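Local structure of Non-structural polyprotein (Sindbis virus, 4GUA) at residues K12-A18 against F44-H50; I78-H83 against H93-G99; L21-L25 against A55-I59; F238-H244 against K268-D274. The protein is a viral precursor polyprotein fragment that links an nsP2 cysteine protease, which probably cuts the non-structural polyprotein, to the macro and zinc-binding domains of nsP3. All blocks are in the same frame, centred on the assembly; numbering follows the deposited sequence.

Contact 1: K12-A18 against F44-H50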
loop_
_atom_site.group_PDB
_atom_site.type_symbol
_atom_site.label_atom_id
_atom_site.label_comp_id
_atom_site.label_asym_id
_atom_site.label_seq_id
_atom_site.Cartn_x
_atom_site.Cartn_y
_atom_site.Cartn_z
ATOM N N LYS A 12 20.862 29.930 -1.935
ATOM C CA LYS A 12 19.704 29.031 -1.953
ATOM C C LYS A 12 18.776 29.370 -0.796
ATOM O O LYS A 12 19.144 29.207 0.372
ATOM C CB LYS A 12 20.141 27.559 -1.858
ATOM C CG LYS A 12 21.040 27.092 -2.994
ATOM C CD LYS A 12 20.204 26.699 -4.203
ATOM C CE LYS A 12 21.059 26.422 -5.420
ATOM N NZ LYS A 12 20.257 25.816 -6.516
ATOM N N THR A 13 17.572 29.845 -1.115
ATOM C CA THR A 13 16.659 30.279 -0.064
ATOM C C THR A 13 15.878 29.122 0.580
ATOM O O THR A 13 15.592 29.211 1.772
ATOM C CB THR A 13 15.680 31.428 -0.522
ATOM O OG1 THR A 13 14.608 30.907 -1.310
ATOM C CG2 THR A 13 16.425 32.504 -1.298
ATOM N N ASN A 14 15.471 28.075 -0.149
ATOM C CA ASN A 14 14.847 26.975 0.596
ATOM C C ASN A 14 15.597 25.650 0.573
ATOM O O ASN A 14 15.133 24.702 -0.030
ATOM C CB ASN A 14 13.480 26.705 -0.018
ATOM C CG ASN A 14 12.710 27.970 -0.275
ATOM O OD1 ASN A 14 12.693 28.467 -1.402
ATOM N ND2 ASN A 14 12.081 28.511 0.763
ATOM N N VAL A 15 16.687 25.540 1.316
ATOM C CA VAL A 15 17.395 24.267 1.433
ATOM C C VAL A 15 17.478 23.731 2.862
ATOM O O VAL A 15 18.244 22.811 3.135
ATOM C CB VAL A 15 18.726 24.249 0.661
ATOM C CG1 VAL A 15 18.449 24.567 -0.807
ATOM C CG2 VAL A 15 19.714 25.212 1.255
ATOM N N CYS A 16 16.758 24.351 3.790
ATOM C CA CYS A 16 16.904 23.968 5.183
ATOM C C CYS A 16 16.857 22.445 5.323
ATOM O O CYS A 16 17.545 21.886 6.171
ATOM C CB CYS A 16 15.842 24.650 6.064
ATOM S SG CYS A 16 14.118 24.377 5.601
ATOM N N TRP A 17 16.081 21.769 4.477
ATOM C CA TRP A 17 16.039 20.307 4.505
ATOM C C TRP A 17 17.420 19.663 4.254
ATOM O O TRP A 17 17.822 18.710 4.945
ATOM C CB TRP A 17 15.004 19.768 3.506
ATOM C CG TRP A 17 15.117 20.295 2.102
ATOM C CD1 TRP A 17 14.539 21.421 1.601
ATOM C CD2 TRP A 17 15.832 19.697 1.018
ATOM N NE1 TRP A 17 14.853 21.569 0.271
ATOM C CE2 TRP A 17 15.648 20.523 -0.112
ATOM C CE3 TRP A 17 16.612 18.544 0.887
ATOM C CZ2 TRP A 17 16.216 20.235 -1.347
ATOM C CZ3 TRP A 17 17.174 18.257 -0.341
ATOM C CH2 TRP A 17 16.976 19.100 -1.441
ATOM N N ALA A 18 18.155 20.199 3.285
ATOM C CA ALA A 18 19.511 19.729 3.006
ATOM C C ALA A 18 20.483 20.080 4.135
ATOM O O ALA A 18 21.241 19.222 4.615
ATOM C CB ALA A 18 20.006 20.293 1.678
ATOM N N PHE A 44 16.772 20.828 -5.003
ATOM C CA PHE A 44 17.913 21.632 -4.581
ATOM C C PHE A 44 18.361 22.533 -5.729
ATOM O O PHE A 44 18.469 23.747 -5.573
ATOM C CB PHE A 44 19.074 20.739 -4.142
ATOM C CG PHE A 44 20.228 21.492 -3.536
ATOM C CD1 PHE A 44 21.068 22.251 -4.329
ATOM C CD2 PHE A 44 20.494 21.410 -2.179
ATOM C CE1 PHE A 44 22.142 22.938 -3.782
ATOM C CE2 PHE A 44 21.571 22.093 -1.618
ATOM C CZ PHE A 44 22.393 22.856 -2.420
ATOM N N ALA A 45 18.590 21.929 -6.890
ATOM C CA ALA A 45 19.015 22.658 -8.086
ATOM C C ALA A 45 18.096 23.834 -8.421
ATOM O O ALA A 45 18.558 24.872 -8.878
ATOM C CB ALA A 45 19.079 21.709 -9.262
ATOM N N ASP A 46 16.794 23.649 -8.223
ATOM C CA ASP A 46 15.803 24.693 -8.478
ATOM C C ASP A 46 15.409 25.488 -7.234
ATOM O O ASP A 46 14.496 26.303 -7.294
ATOM C CB ASP A 46 14.556 24.088 -9.111
ATOM C CG ASP A 46 14.829 23.519 -10.492
ATOM O OD1 ASP A 46 15.816 23.963 -11.120
ATOM O OD2 ASP A 46 14.061 22.637 -10.948
ATOM N N ASP A 47 16.066 25.219 -6.106
ATOM C CA ASP A 47 15.844 25.955 -4.858
ATOM C C ASP A 47 14.386 25.923 -4.407
ATOM O O ASP A 47 13.725 26.960 -4.342
ATOM C CB ASP A 47 16.310 27.401 -5.016
ATOM C CG ASP A 47 16.434 28.127 -3.691
ATOM O OD1 ASP A 47 16.285 27.479 -2.632
ATOM O OD2 ASP A 47 16.691 29.350 -3.710
ATOM N N LYS A 48 13.890 24.723 -4.112
ATOM C CA LYS A 48 12.497 24.534 -3.704
ATOM C C LYS A 48 12.345 23.806 -2.371
ATOM O O LYS A 48 13.225 23.053 -1.966
ATOM C CB LYS A 48 11.741 23.803 -4.818
ATOM C CG LYS A 48 11.741 24.619 -6.104
ATOM C CD LYS A 48 11.042 23.957 -7.260
ATOM C CE LYS A 48 10.893 24.935 -8.428
ATOM N NZ LYS A 48 9.923 24.483 -9.479
ATOM N N PRO A 49 11.225 24.040 -1.672
ATOM C CA PRO A 49 11.010 23.327 -0.411
ATOM C C PRO A 49 10.913 21.824 -0.633
ATOM O O PRO A 49 10.508 21.392 -1.709
ATOM C CB PRO A 49 9.675 23.899 0.094
ATOM C CG PRO A 49 8.999 24.415 -1.112
ATOM C CD PRO A 49 10.097 24.929 -1.996
ATOM N N HIS A 50 11.317 21.043 0.358
ATOM C CA HIS A 50 11.365 19.596 0.211
ATOM C C HIS A 50 11.398 18.904 1.578
ATOM O O HIS A 50 11.712 19.537 2.586
ATOM C CB HIS A 50 12.591 19.216 -0.608
ATOM C CG HIS A 50 12.569 17.806 -1.110
ATOM N ND1 HIS A 50 11.421 17.196 -1.566
ATOM C CD2 HIS A 50 13.557 16.890 -1.234
ATOM C CE1 HIS A 50 11.702 15.962 -1.940
ATOM N NE2 HIS A 50 12.991 15.753 -1.752
#
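The indole of Trp-17 fits into a hollow formed by Phe-44, Lys-48 and His-50. CB of His-50 is a bump over one face, 3.4 Å from the centroid of the five-membered ring of Trp-17. The imidazole beyond it turns an edge toward the six-membered ring, a T-shaped pair with planes at 85°. At the indole rim, Trp-17 CH2 meets Phe-44 CB at 3.8 Å. Trp-17 CG stands between its backbone N and carbonyl carbon (chi1 51°), and this setting lets NE1 bond to Lys-48 O at 3.1 Å.

The Phe-44 ring fills the next hollow. Val-15 CG1 lies over a face, 4.0 Å from Phe-44 CD2, while the methyl of Ala-18 comes at the edge. The Lys-12 chain bends at its second torsion (-83°) and brings NZ to Phe-44 O at 2.9 Å. That oxygen also takes the N-H of Asp-47 from the opposite face of its plane, within a Schellman motif.

The carboxylate of Asp-47 sits against the backbone at 13-14. OD2 takes Thr-13 N at 2.8 Å and OD1 takes Asn-14 N at 2.7 Å, both on the syn side.

The contact joins the start of helix 16-27 to the end of helix 42-45. Trp-37 of helix 34-40 stacks on Phe-44, Phe-41 meets Trp-17 edge-to-face, and helix 52-64 touches Trp-17.

Contact 2: I78-H83 against H93-G99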
loop_
_atom_site.group_PDB
_atom_site.type_symbol
_atom_site.label_atom_id
_atom_site.label_comp_id
_atom_site.label_asym_id
_atom_site.label_seq_id
_atom_site.Cartn_x
_atom_site.Cartn_y
_atom_site.Cartn_z
ATOM N N ILE A 78 21.706 12.125 15.691
ATOM C CA ILE A 78 21.361 13.498 15.424
ATOM C C ILE A 78 19.886 13.584 15.106
ATOM O O ILE A 78 19.401 12.910 14.203
ATOM C CB ILE A 78 22.169 14.010 14.243
ATOM C CG1 ILE A 78 23.657 13.755 14.511
ATOM C CG2 ILE A 78 21.864 15.477 13.989
ATOM C CD1 ILE A 78 24.535 13.965 13.309
ATOM N N PRO A 79 19.160 14.416 15.850
ATOM C CA PRO A 79 17.736 14.570 15.560
ATOM C C PRO A 79 17.499 15.265 14.230
ATOM O O PRO A 79 18.258 16.148 13.830
ATOM C CB PRO A 79 17.228 15.420 16.732
ATOM C CG PRO A 79 18.409 16.097 17.245
ATOM C CD PRO A 79 19.567 15.186 17.032
ATOM N N LEU A 80 16.484 14.804 13.515
ATOM C CA LEU A 80 16.014 15.491 12.332
ATOM C C LEU A 80 14.601 15.934 12.630
ATOM O O LEU A 80 13.681 15.119 12.661
ATOM C CB LEU A 80 16.041 14.571 11.120
ATOM C CG LEU A 80 15.657 15.232 9.797
ATOM C CD1 LEU A 80 16.547 16.446 9.510
ATOM C CD2 LEU A 80 15.728 14.210 8.663
ATOM N N THR A 81 14.434 17.242 12.797
ATOM C CA THR A 81 13.231 17.798 13.389
ATOM C C THR A 81 12.540 18.783 12.460
ATOM O O THR A 81 13.140 19.764 11.988
ATOM C CB THR A 81 13.558 18.515 14.710
ATOM O OG1 THR A 81 14.218 17.605 15.596
ATOM C CG2 THR A 81 12.295 19.038 15.364
ATOM N N TYR A 82 11.265 18.505 12.220
ATOM C CA TYR A 82 10.420 19.365 11.419
ATOM C C TYR A 82 9.655 20.281 12.351
ATOM O O TYR A 82 9.055 19.819 13.320
ATOM C CB TYR A 82 9.430 18.523 10.624
ATOM C CG TYR A 82 8.499 19.324 9.741
ATOM C CD1 TYR A 82 8.966 19.963 8.594
ATOM C CD2 TYR A 82 7.152 19.463 10.071
ATOM C CE1 TYR A 82 8.113 20.701 7.791
ATOM C CE2 TYR A 82 6.292 20.202 9.273
ATOM C CZ TYR A 82 6.777 20.819 8.134
ATOM O OH TYR A 82 5.923 21.550 7.336
ATOM N N HIS A 83 9.664 21.574 12.049
ATOM C CA HIS A 83 8.908 22.549 12.822
ATOM C C HIS A 83 7.808 23.200 12.004
ATOM O O HIS A 83 8.096 23.933 11.064
ATOM C CB HIS A 83 9.827 23.638 13.369
ATOM C CG HIS A 83 10.858 23.130 14.323
ATOM N ND1 HIS A 83 10.597 22.942 15.662
ATOM C CD2 HIS A 83 12.155 22.789 14.138
ATOM C CE1 HIS A 83 11.686 22.493 16.260
ATOM N NE2 HIS A 83 12.646 22.392 15.358
ATOM N N HIS A 93 10.117 24.717 9.095
ATOM C CA HIS A 93 11.562 24.725 9.042
ATOM C C HIS A 93 12.146 23.371 9.469
ATOM O O HIS A 93 11.601 22.710 10.355
ATOM C CB HIS A 93 12.050 25.876 9.931
ATOM C CG HIS A 93 13.533 25.955 10.085
ATOM N ND1 HIS A 93 14.362 26.437 9.095
ATOM C CD2 HIS A 93 14.336 25.628 11.122
ATOM C CE1 HIS A 93 15.615 26.394 9.511
ATOM N NE2 HIS A 93 15.626 25.905 10.739
ATOM N N TRP A 94 13.238 22.950 8.830
ATOM C CA TRP A 94 13.945 21.747 9.250
ATOM C C TRP A 94 15.242 22.112 9.934
ATOM O O TRP A 94 16.020 22.914 9.420
ATOM C CB TRP A 94 14.301 20.858 8.061
ATOM C CG TRP A 94 13.169 20.106 7.433
ATOM C CD1 TRP A 94 12.415 20.501 6.372
ATOM C CD2 TRP A 94 12.678 18.815 7.812
ATOM N NE1 TRP A 94 11.486 19.538 6.062
ATOM C CE2 TRP A 94 11.622 18.494 6.935
ATOM C CE3 TRP A 94 13.026 17.898 8.808
ATOM C CZ2 TRP A 94 10.911 17.301 7.024
ATOM C CZ3 TRP A 94 12.315 16.709 8.896
ATOM C CH2 TRP A 94 11.270 16.422 8.008
ATOM N N ASP A 95 15.501 21.485 11.074
ATOM C CA ASP A 95 16.802 21.616 11.711
ATOM C C ASP A 95 17.136 20.418 12.596
ATOM O O ASP A 95 16.430 19.417 12.609
ATOM C CB ASP A 95 16.902 22.928 12.495
ATOM C CG ASP A 95 15.954 22.986 13.683
ATOM O OD1 ASP A 95 15.491 21.923 14.139
ATOM O OD2 ASP A 95 15.695 24.105 14.181
ATOM N N ASN A 96 18.243 20.539 13.312
ATOM C CA ASN A 96 18.756 19.490 14.179
ATOM C C ASN A 96 18.379 19.629 15.666
ATOM O O ASN A 96 18.953 18.958 16.520
ATOM C CB ASN A 96 20.261 19.350 13.972
ATOM C CG ASN A 96 20.613 19.058 12.525
ATOM O OD1 ASN A 96 21.331 19.821 11.876
ATOM N ND2 ASN A 96 20.075 17.963 12.001
ATOM N N SER A 97 17.467 20.544 15.984
ATOM C CA SER A 97 17.026 20.732 17.369
ATOM C C SER A 97 16.506 19.417 17.959
ATOM O O SER A 97 16.162 18.494 17.224
ATOM C CB SER A 97 15.936 21.804 17.450
ATOM O OG SER A 97 14.636 21.249 17.335
ATOM N N PRO A 98 16.488 19.314 19.297
ATOM C CA PRO A 98 16.055 18.111 20.027
ATOM C C PRO A 98 14.685 17.558 19.624
ATOM O O PRO A 98 13.751 18.326 19.397
ATOM C CB PRO A 98 16.019 18.592 21.479
ATOM C CG PRO A 98 17.067 19.644 21.531
ATOM C CD PRO A 98 17.008 20.349 20.209
ATOM N N GLY A 99 14.576 16.232 19.565
ATOM C CA GLY A 99 13.338 15.561 19.188
ATOM C C GLY A 99 13.491 14.051 19.226
ATOM O O GLY A 99 14.611 13.545 19.315
#
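NE2 of His-83 is gripped by Asp-95 at the end of strand 93-95 and by Ser-97 in the loop after it. It shares a hydrogen bond with Ser-97 OG at 3.0 Å and a weak one with Asp-95 OD1 at 3.1 Å, both in the ring plane. Asp-95 CG stands between its backbone N and carbonyl carbon (chi1 66°), bringing OD1 to both His-83 NE2 and Ser-97 N. The latter bond makes an Asx turn. Thr-81 OG1 bonds to Ser-97 O at 2.7 Å.

Thr-81/Asp-95 and His-83/His-93 are hydrogen-bonded pairs flanking the non-hydrogen-bonded pair Tyr-82/Trp-94. Tyr-82 CB lies over the six-membered ring of Trp-94, 3.8 Å from its centroid. Leu-80 CG packs against Trp-94 CZ3 at 3.8 Å.

Asn-96 ND2 points almost straight at Pro-79 O, 3.2 Å away, and also bonds to Ala-20 O.

This is an antiparallel beta hairpin. Strand 102-103 pairs with the other side of strand 78-83. Helices 16-27 and 52-64 pack on Leu-80.

Contact 3: L21-L25 against A55-I59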
loop_
_atom_site.group_PDB
_atom_site.type_symbol
_atom_site.label_atom_id
_atom_site.label_comp_id
_atom_site.label_asym_id
_atom_site.label_seq_id
_atom_site.Cartn_x
_atom_site.Cartn_y
_atom_site.Cartn_z
ATOM N N LEU A 21 20.090 17.746 6.900
ATOM C CA LEU A 21 20.733 16.470 6.646
ATOM C C LEU A 21 22.256 16.483 6.791
ATOM O O LEU A 21 22.839 15.467 7.175
ATOM C CB LEU A 21 20.365 15.969 5.255
ATOM C CG LEU A 21 18.914 15.526 5.122
ATOM C CD1 LEU A 21 18.700 14.860 3.772
ATOM C CD2 LEU A 21 18.511 14.596 6.276
ATOM N N GLU A 22 22.904 17.601 6.475
ATOM C CA GLU A 22 24.372 17.630 6.417
ATOM C C GLU A 22 25.121 16.877 7.535
ATOM O O GLU A 22 26.002 16.057 7.242
ATOM C CB GLU A 22 24.864 19.071 6.345
ATOM C CG GLU A 22 26.339 19.188 6.025
ATOM C CD GLU A 22 26.766 20.607 5.714
ATOM O OE1 GLU A 22 26.459 21.520 6.513
ATOM O OE2 GLU A 22 27.427 20.802 4.674
ATOM N N PRO A 23 24.802 17.156 8.811
ATOM C CA PRO A 23 25.507 16.438 9.879
ATOM C C PRO A 23 25.144 14.949 9.952
ATOM O O PRO A 23 25.960 14.139 10.385
ATOM C CB PRO A 23 25.065 17.180 11.151
ATOM C CG PRO A 23 23.768 17.769 10.816
ATOM C CD PRO A 23 23.856 18.144 9.354
ATOM N N ILE A 24 23.938 14.589 9.532
ATOM C CA ILE A 24 23.551 13.187 9.524
ATOM C C ILE A 24 24.354 12.453 8.463
ATOM O O ILE A 24 24.849 11.353 8.704
ATOM C CB ILE A 24 22.047 13.019 9.267
ATOM C CG1 ILE A 24 21.270 13.544 10.474
ATOM C CG2 ILE A 24 21.699 11.557 9.029
ATOM C CD1 ILE A 24 19.793 13.703 10.234
ATOM N N LEU A 25 24.529 13.083 7.306
ATOM C CA LEU A 25 25.350 12.502 6.248
ATOM C C LEU A 25 26.810 12.353 6.701
ATOM O O LEU A 25 27.498 11.402 6.334
ATOM C CB LEU A 25 25.269 13.360 4.984
ATOM C CG LEU A 25 23.871 13.545 4.379
ATOM C CD1 LEU A 25 23.930 14.374 3.105
ATOM C CD2 LEU A 25 23.217 12.197 4.108
ATOM N N ALA A 55 14.561 13.190 1.302
ATOM C CA ALA A 55 15.903 13.426 0.780
ATOM C C ALA A 55 16.883 12.406 1.346
ATOM O O ALA A 55 17.742 11.900 0.629
ATOM C CB ALA A 55 16.365 14.840 1.096
ATOM N N LEU A 56 16.742 12.101 2.631
ATOM C CA LEU A 56 17.654 11.181 3.292
ATOM C C LEU A 56 17.509 9.784 2.700
ATOM O O LEU A 56 18.499 9.075 2.524
ATOM C CB LEU A 56 17.412 11.162 4.804
ATOM C CG LEU A 56 18.329 10.220 5.593
ATOM C CD1 LEU A 56 19.810 10.457 5.279
ATOM C CD2 LEU A 56 18.076 10.353 7.089
ATOM N N ASP A 57 16.277 9.388 2.396
ATOM C CA ASP A 57 16.041 8.088 1.768
ATOM C C ASP A 57 16.735 8.043 0.405
ATOM O O ASP A 57 17.413 7.072 0.076
ATOM C CB ASP A 57 14.535 7.807 1.637
ATOM C CG ASP A 57 14.226 6.342 1.310
ATOM O OD1 ASP A 57 14.468 5.462 2.162
ATOM O OD2 ASP A 57 13.719 6.066 0.198
ATOM N N VAL A 58 16.580 9.108 -0.375
ATOM C CA VAL A 58 17.200 9.192 -1.696
ATOM C C VAL A 58 18.725 9.105 -1.621
ATOM O O VAL A 58 19.364 8.469 -2.459
ATOM C CB VAL A 58 16.801 10.499 -2.419
ATOM C CG1 VAL A 58 17.877 10.910 -3.412
ATOM C CG2 VAL A 58 15.454 10.338 -3.120
ATOM N N ILE A 59 19.307 9.764 -0.624
ATOM C CA ILE A 59 20.756 9.815 -0.493
ATOM C C ILE A 59 21.284 8.452 -0.083
ATOM O O ILE A 59 22.343 8.020 -0.533
ATOM C CB ILE A 59 21.194 10.872 0.533
ATOM C CG1 ILE A 59 20.859 12.264 0.003
ATOM C CG2 ILE A 59 22.692 10.772 0.801
ATOM C CD1 ILE A 59 20.722 13.302 1.073
#
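Leu-21, Ile-24 and Leu-25 meet Ala-55, Leu-56 and Ile-59 almost wholly through apolar side chains. No hydrogen bond crosses between the two helices.

Methyl against methyl is the main kind of contact. Leu-21 CD1 sits among three residues, Ala-55, Leu-56 and Ile-59. It touches Ala-55 CB at 3.6 Å and Ile-59 CD1 at 3.7 Å. Leu-25 CD2 comes in one turn later and meets Ile-59 CG2 at 3.6 Å, the two side chains crossing at about a right angle. Leu-56 CG is anti to its backbone N (chi1 -180°) and carries CD1 to within 4.0 Å of Leu-25 CD2. Ile-24 adds a looser touch, CG2 to Leu-56 CD2 at 4.3 Å.

Methyl against backbone is the second kind. Leu-21 CD1 also rests 3.6 Å from Leu-56 N.

The first helix kinks at Pro-23, which has no N-H to give. Ile-24 N has only a weak bond back to Leu-21 O, but Leu-25 N keeps its bond to that oxygen.

The axes of segments 21-25 and 55-59 come within 11.4 Å and their directions differ by 32°, so the leucine and isoleucine side chains span most of the gap. Trp-37 of helix 34-40 covers Leu-25 and Ile-59. Strand 78-83 also packs here, with Leu-80 on Leu-21 and Ile-24. Tyr-103 of strand 102-103 touches both Ile-24 and Leu-56.

Contact 4: F238-H244 against K268-D274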
loop_
_atom_site.group_PDB
_atom_site.type_symbol
_atom_site.label_atom_id
_atom_site.label_comp_id
_atom_site.label_asym_id
_atom_site.label_seq_id
_atom_site.Cartn_x
_atom_site.Cartn_y
_atom_site.Cartn_z
ATOM N N PHE A 238 11.736 4.632 -11.237
ATOM C CA PHE A 238 11.934 4.782 -9.804
ATOM C C PHE A 238 12.380 6.192 -9.433
ATOM O O PHE A 238 11.856 6.778 -8.482
ATOM C CB PHE A 238 12.965 3.776 -9.288
ATOM C CG PHE A 238 12.987 3.672 -7.795
ATOM C CD1 PHE A 238 13.786 4.521 -7.037
ATOM C CD2 PHE A 238 12.176 2.759 -7.141
ATOM C CE1 PHE A 238 13.795 4.438 -5.650
ATOM C CE2 PHE A 238 12.178 2.670 -5.761
ATOM C CZ PHE A 238 12.986 3.514 -5.012
ATOM N N GLN A 239 13.327 6.749 -10.186
ATOM C CA GLN A 239 13.829 8.088 -9.891
ATOM C C GLN A 239 12.742 9.124 -10.092
ATOM O O GLN A 239 12.691 10.122 -9.389
ATOM C CB GLN A 239 15.027 8.438 -10.769
ATOM C CG GLN A 239 15.664 9.775 -10.431
ATOM C CD GLN A 239 17.056 9.917 -11.022
ATOM O OE1 GLN A 239 17.215 10.068 -12.233
ATOM N NE2 GLN A 239 18.072 9.868 -10.165
ATOM N N GLN A 240 11.890 8.897 -11.081
ATOM C CA GLN A 240 10.812 9.826 -11.353
ATOM C C GLN A 240 9.831 9.833 -10.183
ATOM O O GLN A 240 9.340 10.887 -9.787
ATOM C CB GLN A 240 10.102 9.462 -12.657
ATOM C CG GLN A 240 9.147 10.529 -13.139
ATOM C CD GLN A 240 8.726 10.330 -14.570
ATOM O OE1 GLN A 240 8.668 9.208 -15.061
ATOM N NE2 GLN A 240 8.419 11.421 -15.249
ATOM N N CYS A 241 9.556 8.658 -9.619
ATOM C CA CYS A 241 8.681 8.569 -8.454
ATOM C C CYS A 241 9.267 9.382 -7.315
ATOM O O CYS A 241 8.560 10.172 -6.686
ATOM C CB CYS A 241 8.475 7.113 -8.019
ATOM S SG CYS A 241 7.305 6.187 -9.056
ATOM N N GLU A 242 10.555 9.169 -7.049
ATOM C CA GLU A 242 11.266 9.907 -6.014
ATOM C C GLU A 242 11.096 11.414 -6.191
ATOM O O GLU A 242 10.661 12.097 -5.274
ATOM C CB GLU A 242 12.760 9.554 -6.026
ATOM C CG GLU A 242 13.086 8.135 -5.570
ATOM C CD GLU A 242 14.593 7.859 -5.539
ATOM O OE1 GLU A 242 15.261 8.042 -6.580
ATOM O OE2 GLU A 242 15.114 7.462 -4.470
ATOM N N ASP A 243 11.415 11.925 -7.377
ATOM C CA ASP A 243 11.316 13.359 -7.665
ATOM C C ASP A 243 9.896 13.875 -7.519
ATOM O O ASP A 243 9.684 15.043 -7.204
ATOM C CB ASP A 243 11.791 13.659 -9.090
ATOM C CG ASP A 243 13.292 13.553 -9.242
ATOM O OD1 ASP A 243 14.002 13.570 -8.218
ATOM O OD2 ASP A 243 13.762 13.463 -10.392
ATOM N N HIS A 244 8.934 13.023 -7.836
ATOM C CA HIS A 244 7.527 13.395 -7.798
ATOM C C HIS A 244 6.898 13.306 -6.415
ATOM O O HIS A 244 5.926 13.995 -6.148
ATOM C CB HIS A 244 6.724 12.540 -8.784
ATOM C CG HIS A 244 5.328 13.031 -9.008
ATOM N ND1 HIS A 244 5.045 14.280 -9.517
ATOM C CD2 HIS A 244 4.134 12.446 -8.758
ATOM C CE1 HIS A 244 3.735 14.434 -9.593
ATOM N NE2 HIS A 244 3.159 13.338 -9.133
ATOM N N LYS A 268 -2.182 13.126 -11.016
ATOM C CA LYS A 268 -1.179 12.493 -11.857
ATOM C C LYS A 268 0.010 11.982 -11.026
ATOM O O LYS A 268 0.538 12.681 -10.154
ATOM C CB LYS A 268 -0.698 13.475 -12.928
ATOM C CG LYS A 268 0.544 13.002 -13.659
ATOM C CD LYS A 268 0.995 13.983 -14.724
ATOM C CE LYS A 268 0.014 14.066 -15.883
ATOM N NZ LYS A 268 0.495 15.018 -16.923
ATOM N N SER A 269 0.418 10.749 -11.311
ATOM C CA SER A 269 1.562 10.140 -10.654
ATOM C C SER A 269 2.305 9.245 -11.625
ATOM O O SER A 269 1.859 8.998 -12.735
ATOM C CB SER A 269 1.131 9.298 -9.451
ATOM O OG SER A 269 0.657 8.021 -9.857
ATOM N N TYR A 270 3.478 8.815 -11.197
ATOM C CA TYR A 270 4.268 7.799 -11.876
ATOM C C TYR A 270 4.145 6.429 -11.186
ATOM O O TYR A 270 4.965 5.540 -11.378
ATOM C CB TYR A 270 5.684 8.325 -12.081
ATOM C CG TYR A 270 5.598 9.676 -12.766
ATOM C CD1 TYR A 270 5.609 9.775 -14.151
ATOM C CD2 TYR A 270 5.424 10.845 -12.027
ATOM C CE1 TYR A 270 5.492 10.999 -14.783
ATOM C CE2 TYR A 270 5.308 12.081 -12.653
ATOM C CZ TYR A 270 5.339 12.149 -14.030
ATOM O OH TYR A 270 5.220 13.367 -14.663
ATOM N N GLY A 271 3.162 6.316 -10.299
ATOM C CA GLY A 271 3.007 5.154 -9.444
ATOM C C GLY A 271 3.547 5.564 -8.092
ATOM O O GLY A 271 3.861 6.742 -7.896
ATOM N N TYR A 272 3.620 4.635 -7.147
ATOM C CA TYR A 272 4.454 4.858 -5.975
ATOM C C TYR A 272 5.513 3.760 -5.885
ATOM O O TYR A 272 5.352 2.790 -5.143
ATOM C CB TYR A 272 3.554 4.780 -4.744
ATOM C CG TYR A 272 2.537 3.652 -4.857
ATOM C CD1 TYR A 272 1.364 3.813 -5.589
ATOM C CD2 TYR A 272 2.769 2.417 -4.263
ATOM C CE1 TYR A 272 0.449 2.780 -5.706
ATOM C CE2 TYR A 272 1.861 1.386 -4.374
ATOM C CZ TYR A 272 0.704 1.568 -5.094
ATOM O OH TYR A 272 -0.198 0.526 -5.196
ATOM N N ALA A 273 6.661 3.975 -6.504
ATOM C CA ALA A 273 7.666 2.923 -6.536
ATOM C C ALA A 273 8.515 2.966 -5.278
ATOM O O ALA A 273 8.827 1.941 -4.683
ATOM C CB ALA A 273 8.530 3.042 -7.779
ATOM N N ASP A 274 8.898 4.175 -4.892
ATOM C CA ASP A 274 9.742 4.375 -3.732
ATOM C C ASP A 274 8.898 4.323 -2.463
ATOM O O ASP A 274 7.688 4.544 -2.490
ATOM C CB ASP A 274 10.496 5.699 -3.846
ATOM C CG ASP A 274 9.587 6.897 -3.734
ATOM O OD1 ASP A 274 8.838 7.173 -4.697
ATOM O OD2 ASP A 274 9.627 7.571 -2.681
#
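His-244 packs against Tyr-270 along most of its length. Its CB starts 3.9 Å from Tyr-270 CD2. CG lies 3.7 Å from Tyr-270 CD2; the tyrosine turns an edge to the imidazole face in a T-shaped pair (planes at 86°). CD2 lies beside Tyr-270 CD2. ND1 passes Tyr-270 CE2 and bonds to Thr-231 OG1. CE1 is near Lys-268 O, and the tip, NE2, donates to that oxygen at 2.9 Å.

With CG anti to the backbone N (chi1 -169°), the extended Gln-240 chain reaches over the Tyr-270 face. Its amide stacks nearly flat on the ring, 19° from its plane, and bonds to Thr-303 and Thr-231. Tyr-270 OH bonds to Thr-231 N.

Cys-241 SG takes a weak bond from Ala-273 N at 3.4 Å. Phe-238 CZ rests on Asp-274 CB at 3.5 Å.

Helix 237-257 packs on the end of strand 263-269 and the loop that follows it, up to Asp-274, in a beta-alpha-beta unit. Bonds at both ring nitrogens fix the rotation of His-244. NE2 carries a proton, since it donates to Lys-268 O. Asp-274 N-caps helix 275-286, and its OD1 also bonds Ser-277 OG, which would probably stabilise its buried negative charge.

Contact 1 comes first and brings the chain back from residues 44-50 to 12-18, closing a loop that is mostly helix. Contact 3 crosses it: 21-25 lies inside that loop and 55-59 beyond it. Both use helix 16-27, and Trp-17 touches Ala-55 between them. Contact 2 follows in series and closes a short hairpin. Its Leu-80 packs on Leu-21 of contact 3, and its Trp-94 touches Trp-17 of contact 1. These three tie the protease helices to the small antiparallel sheet. Contact 4 comes last, in the next domain, closing a helix-to-strand loop. Among these contacts it meets contact 3, through Glu-242 on Val-58, and stays clear of contact 2.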